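Flavin-dependent monooxygenase, oxygenase subunit HsaA (Rhodococcus sp., PDB 2RFQ) catalyses the FMNH2-dependent ortho-hydroxylation of the secosteroid phenol 3-HSA to the catechol 3,4-DHSA during bacterial breakdown of cholesterol. Local coordinates at residues Thr225-Lys230 with Leu307-Glu312. Sequence-based numbering, arbitrary orientation.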
loop_
_atom_site.group_PDB
_atom_site.type_symbol
_atom_site.label_atom_id
_atom_site.label_comp_id
_atom_site.label_asym_id
_atom_site.label_seq_id
_atom_site.Cartn_x
_atom_site.Cartn_y
_atom_site.Cartn_z
ATOM N N THR A 225 -2.140 8.493 45.098
ATOM C CA THR A 225 -0.691 8.505 44.879
ATOM C C THR A 225 -0.198 7.367 43.973
ATOM O O THR A 225 1.020 7.285 43.685
ATOM C CB THR A 225 0.076 8.432 46.238
ATOM O OG1 THR A 225 -0.268 7.200 46.877
ATOM C CG2 THR A 225 -0.321 9.603 47.150
ATOM N N ALA A 226 -1.113 6.494 43.527
ATOM C CA ALA A 226 -0.715 5.343 42.705
ATOM C C ALA A 226 -0.016 5.819 41.417
ATOM O O ALA A 226 -0.395 6.856 40.846
ATOM C CB ALA A 226 -1.900 4.461 42.366
ATOM N N PRO A 227 1.022 5.088 40.973
ATOM C CA PRO A 227 1.765 5.558 39.782
ATOM C C PRO A 227 0.918 5.667 38.512
ATOM O O PRO A 227 1.242 6.477 37.637
ATOM C CB PRO A 227 2.897 4.528 39.620
ATOM C CG PRO A 227 2.395 3.282 40.393
ATOM C CD PRO A 227 1.654 3.882 41.567
ATOM N N VAL A 228 -0.163 4.899 38.405
ATOM C CA VAL A 228 -0.986 4.989 37.193
ATOM C C VAL A 228 -1.530 6.422 36.977
ATOM O O VAL A 228 -1.718 6.848 35.825
ATOM C CB VAL A 228 -2.135 3.936 37.180
ATOM C CG1 VAL A 228 -3.193 4.240 38.255
ATOM C CG2 VAL A 228 -2.783 3.865 35.792
ATOM N N TYR A 229 -1.739 7.179 38.065
ATOM C CA TYR A 229 -2.323 8.533 37.922
ATOM C C TYR A 229 -1.300 9.580 37.468
ATOM O O TYR A 229 -1.675 10.731 37.213
ATOM C CB TYR A 229 -3.090 8.976 39.190
ATOM C CG TYR A 229 -4.144 7.973 39.549
ATOM C CD1 TYR A 229 -5.192 7.694 38.653
ATOM C CD2 TYR A 229 -4.073 7.239 40.733
ATOM C CE1 TYR A 229 -6.141 6.702 38.914
ATOM C CE2 TYR A 229 -5.019 6.275 41.026
ATOM C CZ TYR A 229 -6.057 6.013 40.125
ATOM O OH TYR A 229 -6.987 5.046 40.389
ATOM N N LYS A 230 -0.029 9.180 37.337
ATOM C CA LYS A 230 1.014 10.084 36.837
ATOM C C LYS A 230 1.250 9.849 35.334
ATOM O O LYS A 230 2.123 10.486 34.723
ATOM C CB LYS A 230 2.298 9.917 37.644
ATOM C CG LYS A 230 2.076 10.337 39.083
ATOM C CD LYS A 230 3.331 10.206 39.922
ATOM C CE LYS A 230 3.088 10.838 41.301
ATOM N NZ LYS A 230 2.204 10.005 42.182
ATOM N N LEU A 307 8.563 3.179 34.106
ATOM C CA LEU A 307 9.373 4.314 34.534
ATOM C C LEU A 307 8.746 4.964 35.762
ATOM O O LEU A 307 9.434 5.281 36.713
ATOM C CB LEU A 307 9.554 5.317 33.387
ATOM C CG LEU A 307 10.434 4.826 32.246
ATOM C CD1 LEU A 307 10.207 5.709 31.021
ATOM C CD2 LEU A 307 11.897 4.907 32.691
ATOM N N LEU A 308 7.426 5.149 35.743
ATOM C CA LEU A 308 6.728 5.752 36.862
ATOM C C LEU A 308 6.869 4.913 38.135
ATOM O O LEU A 308 7.100 5.450 39.205
ATOM C CB LEU A 308 5.253 5.968 36.539
ATOM C CG LEU A 308 5.040 7.013 35.416
ATOM C CD1 LEU A 308 3.560 6.996 35.036
ATOM C CD2 LEU A 308 5.463 8.392 35.906
ATOM N N VAL A 309 6.706 3.604 37.990
ATOM C CA VAL A 309 6.830 2.695 39.128
ATOM C C VAL A 309 8.243 2.817 39.727
ATOM O O VAL A 309 8.434 2.687 40.945
ATOM C CB VAL A 309 6.460 1.244 38.728
ATOM C CG1 VAL A 309 6.829 0.250 39.842
ATOM C CG2 VAL A 309 4.961 1.148 38.431
ATOM N N ALA A 310 9.216 3.085 38.867
ATOM C CA ALA A 310 10.609 3.281 39.288
ATOM C C ALA A 310 10.919 4.711 39.781
ATOM O O ALA A 310 12.079 5.043 40.072
ATOM C CB ALA A 310 11.528 2.876 38.154
ATOM N N GLY A 311 9.884 5.544 39.903
ATOM C CA GLY A 311 10.025 6.922 40.430
ATOM C C GLY A 311 10.606 7.938 39.457
ATOM O O GLY A 311 10.993 9.039 39.853
ATOM N N GLU A 312 10.649 7.555 38.183
ATOM C CA GLU A 312 11.207 8.384 37.119
ATOM C C GLU A 312 10.130 9.118 36.357
ATOM O O GLU A 312 8.969 8.708 36.369
ATOM C CB GLU A 312 11.970 7.513 36.122
ATOM C CG GLU A 312 13.185 6.859 36.743
ATOM C CD GLU A 312 13.977 6.037 35.767
ATOM O OE1 GLU A 312 14.062 6.417 34.578
ATOM O OE2 GLU A 312 14.528 5.005 36.196
#
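The C-terminal end of helix 277-309 packs through Leu308 and Val309 against Pro227 and Lys230 of the short 3-10 turn that precedes helix 233-266. Leu308 makes the largest contribution to this surface contact. Its CB faces Pro227 CB at 4.1 Å, while CG, placed beside the backbone N and anti to the carbonyl carbon (chi1 -66°), sends both methyls on to the turn. CD1 lies 3.5 Å from Pro227 O and also meets the carbonyl carbon of Lys230; CD2 rests 3.9 Å from Lys230 CB. Pro227 O is the same atom that accepts the 3-10 hydrogen bond from Lys230 N (3.0 Å), so the leucine methyl abuts an oxygen already engaged within the turn. The helix itself stops just beyond, in a Schellman motif: Glu312 N bonds to Leu307 O and Gly311 N to Leu308 O (2.9 Å), with Gly311 at positive phi as the C-prime residue. One residue on from Leu308, Val309 reaches the proline ring through a single branch, CG2 standing 3.9 Å from Pro227 CG. Beyond CB and the carbonyl group the Lys230 chain takes no part, its end leading away from the helix. An alanine at Leu308 would lose CG and both methyls, which would probably open a gap against Pro227 O and the Lys230 backbone and CB, with CB still against the proline. On its far side the turn is fixed to the N-terminal part of the chain, Val228 O accepting a hydrogen bond from Trp94 NE1 and Tyr229 OH bonding to Leu53 O. Tyr305, one helical turn before Val309, touches both Pro227 and Val228.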